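Long-range contact in uncharacterized protein (Legionella longbeachae NSW150, PDB 4JZA), which acts as a phosphoinositide phosphatase, probably removing the 3-phosphate of phosphatidylinositol 3-phosphate and so perhaps altering host lipid metabolism during infection: residues R374-W386 against P440-V452. Residues are numbered along the deposited sequence; the frame is centred on the assembly and turned at random.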
loop_
_atom_site.group_PDB
_atom_site.type_symbol
_atom_site.label_atom_id
_atom_site.label_comp_id
_atom_site.label_asym_id
_atom_site.label_seq_id
_atom_site.Cartn_x
_atom_site.Cartn_y
_atom_site.Cartn_z
ATOM N N ARG A 374 13.947 -6.932 -12.056
ATOM C CA ARG A 374 12.955 -7.328 -11.074
ATOM C C ARG A 374 11.839 -6.305 -10.986
ATOM O O ARG A 374 12.057 -5.128 -11.196
ATOM C CB ARG A 374 13.619 -7.450 -9.709
ATOM C CG ARG A 374 14.516 -6.274 -9.378
ATOM C CD ARG A 374 15.281 -6.488 -8.097
ATOM N NE ARG A 374 14.448 -7.083 -7.069
ATOM C CZ ARG A 374 14.817 -7.216 -5.807
ATOM N NH1 ARG A 374 15.997 -6.791 -5.416
ATOM N NH2 ARG A 374 14.005 -7.775 -4.937
ATOM N N SER A 375 10.639 -6.767 -10.682
ATOM C CA SER A 375 9.493 -5.897 -10.484
ATOM C C SER A 375 8.419 -6.630 -9.697
ATOM O O SER A 375 8.523 -7.816 -9.463
ATOM C CB SER A 375 8.941 -5.395 -11.817
ATOM O OG SER A 375 7.961 -6.270 -12.336
ATOM N N SER A 376 7.396 -5.906 -9.275
ATOM C CA SER A 376 6.180 -6.515 -8.775
ATOM C C SER A 376 5.470 -7.177 -9.945
ATOM O O SER A 376 5.639 -6.781 -11.084
ATOM C CB SER A 376 5.276 -5.471 -8.143
ATOM O OG SER A 376 5.877 -4.916 -7.000
ATOM N N HIS A 377 4.687 -8.201 -9.658
ATOM C CA HIS A 377 4.046 -8.985 -10.689
ATOM C C HIS A 377 3.448 -8.041 -11.714
ATOM O O HIS A 377 2.967 -7.040 -11.352
ATOM C CB HIS A 377 2.944 -9.878 -10.088
ATOM C CG HIS A 377 2.608 -11.053 -10.955
ATOM N ND1 HIS A 377 1.639 -11.001 -11.924
ATOM C CD2 HIS A 377 3.164 -12.279 -11.047
ATOM C CE1 HIS A 377 1.585 -12.158 -12.549
ATOM N NE2 HIS A 377 2.493 -12.958 -12.025
ATOM N N ILE A 378 3.499 -8.359 -12.994
ATOM C CA ILE A 378 2.994 -7.438 -14.052
ATOM C C ILE A 378 1.487 -7.167 -13.957
ATOM O O ILE A 378 1.007 -6.139 -14.411
ATOM C CB ILE A 378 3.300 -7.968 -15.479
ATOM C CG1 ILE A 378 2.858 -9.429 -15.651
ATOM C CG2 ILE A 378 4.789 -7.883 -15.797
ATOM C CD1 ILE A 378 2.661 -9.805 -17.097
ATOM N N ALA A 379 0.751 -8.088 -13.348
ATOM C CA ALA A 379 -0.688 -7.931 -13.198
ATOM C C ALA A 379 -0.967 -7.350 -11.836
ATOM O O ALA A 379 -0.179 -7.535 -10.894
ATOM C CB ALA A 379 -1.379 -9.262 -13.340
ATOM N N THR A 380 -2.081 -6.646 -11.700
ATOM C CA THR A 380 -2.331 -5.951 -10.430
ATOM C C THR A 380 -3.384 -6.636 -9.561
ATOM O O THR A 380 -4.519 -6.771 -9.950
ATOM C CB THR A 380 -2.639 -4.464 -10.647
ATOM O OG1 THR A 380 -3.113 -3.914 -9.427
ATOM C CG2 THR A 380 -3.670 -4.271 -11.753
ATOM N N ARG A 381 -2.976 -7.089 -8.381
ATOM C CA ARG A 381 -3.917 -7.576 -7.370
ATOM C C ARG A 381 -4.944 -6.515 -6.917
ATOM O O ARG A 381 -5.991 -6.854 -6.383
ATOM C CB ARG A 381 -3.152 -8.087 -6.129
ATOM C CG ARG A 381 -2.470 -6.977 -5.339
ATOM C CD ARG A 381 -1.861 -7.475 -4.037
ATOM N NE ARG A 381 -2.861 -8.154 -3.211
ATOM C CZ ARG A 381 -2.609 -9.133 -2.327
ATOM N NH1 ARG A 381 -1.367 -9.616 -2.101
ATOM N NH2 ARG A 381 -3.642 -9.676 -1.672
ATOM N N ASP A 382 -4.631 -5.244 -7.107
ATOM C CA ASP A 382 -5.501 -4.164 -6.683
ATOM C C ASP A 382 -6.679 -3.925 -7.663
ATOM O O ASP A 382 -7.660 -3.235 -7.330
ATOM C CB ASP A 382 -4.701 -2.854 -6.506
ATOM C CG ASP A 382 -3.734 -2.869 -5.285
ATOM O OD1 ASP A 382 -3.721 -3.852 -4.494
ATOM O OD2 ASP A 382 -2.989 -1.865 -5.109
ATOM N N GLY A 383 -6.605 -4.489 -8.856
ATOM C CA GLY A 383 -7.608 -4.220 -9.852
ATOM C C GLY A 383 -8.420 -5.427 -10.272
ATOM O O GLY A 383 -8.945 -5.448 -11.389
ATOM N N LEU A 384 -8.558 -6.417 -9.396
ATOM C CA LEU A 384 -9.273 -7.634 -9.771
ATOM C C LEU A 384 -10.788 -7.432 -9.874
ATOM O O LEU A 384 -11.498 -8.295 -10.412
ATOM C CB LEU A 384 -8.969 -8.765 -8.796
ATOM C CG LEU A 384 -7.493 -9.157 -8.689
ATOM C CD1 LEU A 384 -7.378 -10.218 -7.626
ATOM C CD2 LEU A 384 -6.966 -9.661 -10.020
ATOM N N ASN A 385 -11.281 -6.311 -9.369
ATOM C CA ASN A 385 -12.672 -5.967 -9.545
ATOM C C ASN A 385 -12.915 -4.845 -10.522
ATOM O O ASN A 385 -14.028 -4.410 -10.683
ATOM C CB ASN A 385 -13.285 -5.628 -8.204
ATOM C CG ASN A 385 -13.385 -6.852 -7.305
ATOM O OD1 ASN A 385 -13.812 -7.952 -7.729
ATOM N ND2 ASN A 385 -12.999 -6.677 -6.074
ATOM N N TRP A 386 -11.873 -4.411 -11.206
ATOM C CA TRP A 386 -11.999 -3.370 -12.193
ATOM C C TRP A 386 -12.397 -3.974 -13.517
ATOM O O TRP A 386 -12.331 -5.163 -13.674
ATOM C CB TRP A 386 -10.667 -2.676 -12.358
ATOM C CG TRP A 386 -10.287 -1.833 -11.243
ATOM C CD1 TRP A 386 -11.100 -1.336 -10.250
ATOM C CD2 TRP A 386 -8.992 -1.276 -11.020
ATOM N NE1 TRP A 386 -10.368 -0.511 -9.398
ATOM C CE2 TRP A 386 -9.078 -0.453 -9.859
ATOM C CE3 TRP A 386 -7.763 -1.402 -11.680
ATOM C CZ2 TRP A 386 -7.992 0.243 -9.363
ATOM C CZ3 TRP A 386 -6.684 -0.736 -11.193
ATOM C CH2 TRP A 386 -6.802 0.094 -10.035
ATOM N N PRO A 440 -4.373 -13.683 -4.502
ATOM C CA PRO A 440 -4.566 -13.233 -5.875
ATOM C C PRO A 440 -3.769 -14.049 -6.874
ATOM O O PRO A 440 -4.013 -13.980 -8.068
ATOM C CB PRO A 440 -4.031 -11.808 -5.820
ATOM C CG PRO A 440 -2.936 -11.868 -4.765
ATOM C CD PRO A 440 -3.445 -12.812 -3.737
ATOM N N ASP A 441 -2.831 -14.838 -6.375
ATOM C CA ASP A 441 -1.900 -15.612 -7.219
ATOM C C ASP A 441 -2.599 -16.272 -8.432
ATOM O O ASP A 441 -2.071 -16.204 -9.520
ATOM C CB ASP A 441 -1.098 -16.685 -6.414
ATOM C CG ASP A 441 -0.225 -16.105 -5.249
ATOM O OD1 ASP A 441 -0.767 -15.341 -4.427
ATOM O OD2 ASP A 441 0.987 -16.444 -5.100
ATOM N N LEU A 442 -3.765 -16.898 -8.287
ATOM C CA LEU A 442 -4.351 -17.585 -9.453
ATOM C C LEU A 442 -4.804 -16.580 -10.528
ATOM O O LEU A 442 -4.517 -16.730 -11.732
ATOM C CB LEU A 442 -5.486 -18.533 -9.049
ATOM C CG LEU A 442 -6.283 -19.148 -10.215
ATOM C CD1 LEU A 442 -5.431 -20.085 -11.065
ATOM C CD2 LEU A 442 -7.538 -19.869 -9.738
ATOM N N ASP A 443 -5.475 -15.529 -10.089
ATOM C CA ASP A 443 -5.833 -14.438 -11.011
ATOM C C ASP A 443 -4.610 -13.820 -11.645
ATOM O O ASP A 443 -4.556 -13.639 -12.846
ATOM C CB ASP A 443 -6.693 -13.366 -10.311
ATOM C CG ASP A 443 -8.157 -13.819 -10.100
ATOM O OD1 ASP A 443 -8.735 -14.591 -10.916
ATOM O OD2 ASP A 443 -8.734 -13.406 -9.091
ATOM N N LEU A 444 -3.596 -13.519 -10.849
ATOM C CA LEU A 444 -2.363 -12.949 -11.424
ATOM C C LEU A 444 -1.717 -13.875 -12.459
ATOM O O LEU A 444 -1.314 -13.434 -13.512
ATOM C CB LEU A 444 -1.343 -12.637 -10.323
ATOM C CG LEU A 444 -1.804 -11.712 -9.215
ATOM C CD1 LEU A 444 -0.687 -11.365 -8.244
ATOM C CD2 LEU A 444 -2.396 -10.468 -9.799
ATOM N N TYR A 445 -1.615 -15.162 -12.150
ATOM C CA TYR A 445 -1.102 -16.125 -13.101
ATOM C C TYR A 445 -1.827 -15.969 -14.425
ATOM O O TYR A 445 -1.174 -15.729 -15.433
ATOM C CB TYR A 445 -1.298 -17.521 -12.586
ATOM C CG TYR A 445 -0.723 -18.632 -13.438
ATOM C CD1 TYR A 445 -0.747 -18.588 -14.788
ATOM C CD2 TYR A 445 -0.206 -19.747 -12.855
ATOM C CE1 TYR A 445 -0.235 -19.613 -15.524
ATOM C CE2 TYR A 445 0.301 -20.770 -13.592
ATOM C CZ TYR A 445 0.275 -20.675 -14.937
ATOM O OH TYR A 445 0.755 -21.659 -15.734
ATOM N N LYS A 446 -3.160 -16.078 -14.441
ATOM C CA LYS A 446 -3.877 -16.044 -15.732
ATOM C C LYS A 446 -3.701 -14.705 -16.430
ATOM O O LYS A 446 -3.557 -14.666 -17.654
ATOM C CB LYS A 446 -5.352 -16.324 -15.610
ATOM C CG LYS A 446 -5.720 -17.641 -14.972
ATOM C CD LYS A 446 -7.176 -17.572 -14.515
ATOM C CE LYS A 446 -7.616 -18.882 -13.884
ATOM N NZ LYS A 446 -8.839 -18.711 -13.052
ATOM N N LEU A 447 -3.700 -13.615 -15.668
ATOM C CA LEU A 447 -3.554 -12.286 -16.252
ATOM C C LEU A 447 -2.235 -12.137 -16.968
ATOM O O LEU A 447 -2.184 -11.494 -18.019
ATOM C CB LEU A 447 -3.699 -11.191 -15.206
ATOM C CG LEU A 447 -5.170 -11.041 -14.832
ATOM C CD1 LEU A 447 -5.307 -10.371 -13.472
ATOM C CD2 LEU A 447 -5.988 -10.307 -15.903
ATOM N N ALA A 448 -1.189 -12.776 -16.449
ATOM C CA ALA A 448 0.136 -12.702 -17.086
ATOM C C ALA A 448 0.275 -13.565 -18.355
ATOM O O ALA A 448 0.951 -13.164 -19.315
ATOM C CB ALA A 448 1.226 -13.039 -16.078
ATOM N N ARG A 449 -0.374 -14.726 -18.346
ATOM C CA ARG A 449 -0.449 -15.603 -19.509
ATOM C C ARG A 449 -1.103 -14.910 -20.646
ATOM O O ARG A 449 -0.590 -14.929 -21.776
ATOM C CB ARG A 449 -1.272 -16.835 -19.180
ATOM C CG ARG A 449 -0.573 -17.805 -18.245
ATOM C CD ARG A 449 0.282 -18.786 -19.032
ATOM N NE ARG A 449 1.332 -19.375 -18.218
ATOM C CZ ARG A 449 2.233 -20.230 -18.678
ATOM N NH1 ARG A 449 2.231 -20.579 -19.957
ATOM N NH2 ARG A 449 3.166 -20.697 -17.862
ATOM N N SER A 450 -2.255 -14.308 -20.359
ATOM C CA SER A 450 -3.003 -13.569 -21.372
ATOM C C SER A 450 -2.147 -12.465 -21.972
ATOM O O SER A 450 -2.101 -12.323 -23.183
ATOM C CB SER A 450 -4.258 -12.938 -20.781
ATOM O OG SER A 450 -5.167 -13.918 -20.306
ATOM N N ALA A 451 -1.462 -11.704 -21.122
ATOM C CA ALA A 451 -0.647 -10.593 -21.579
ATOM C C ALA A 451 0.467 -11.007 -22.514
ATOM O O ALA A 451 0.713 -10.335 -23.513
ATOM C CB ALA A 451 -0.064 -9.858 -20.391
ATOM N N VAL A 452 1.143 -12.102 -22.174
ATOM C CA VAL A 452 2.212 -12.655 -23.002
ATOM C C VAL A 452 1.635 -13.147 -24.316
ATOM O O VAL A 452 2.248 -12.935 -25.334
ATOM C CB VAL A 452 2.978 -13.802 -22.290
ATOM C CG1 VAL A 452 3.962 -14.519 -23.216
ATOM C CG2 VAL A 452 3.721 -13.265 -21.078
#
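Arg381 lies over Pro440, close to the N-terminal end of helix 441-454 where it meets the loop 377-384, and illustrates how a charged side chain can pack through its flat face. Its CB is 3.8 Å from Pro440 CB. CG sits with the backbone N on one side and the carbonyl carbon on the other (chi1 69°), and a bend at chi3 (-55°) carries the chain back across the proline. NE lies 4.0 Å from Pro440 CG, and CZ closes to 3.7 Å of the same atom, which sits beneath the centre of the guanidinium plane. NH1, too, faces Pro440 CG, whereas NH2 is nearest to Pro440 CD, at 3.8 Å.

No hydrogen bond joins the two segments, and mainly apolar groups meet. Leu384 lies across the helix between Pro440 and Leu447, CD1 by Asp443 OD2 and Pro440 CB, CD2 against Asp443 CB and Leu447 CD1. Ala379 CB touches Leu447 CB and Leu444 CD2. Leu444 CB forms a CH-pi contact with one face of the His377 ring, 4.0 Å from its centroid, while Ala379 N gives His377 ND1 a weak bond. Ile378 CD1 meets Ala448 CB at 3.7 Å.

Ser376 OG and the His377 backbone bond to Ser552 and Val551, which lie in a sequence that fits the CX5R phosphate-binding loop. Helix 441-454 belongs to the beta-alpha-beta crossover between parallel strands 412-416 and 462-465 of the mixed sheet.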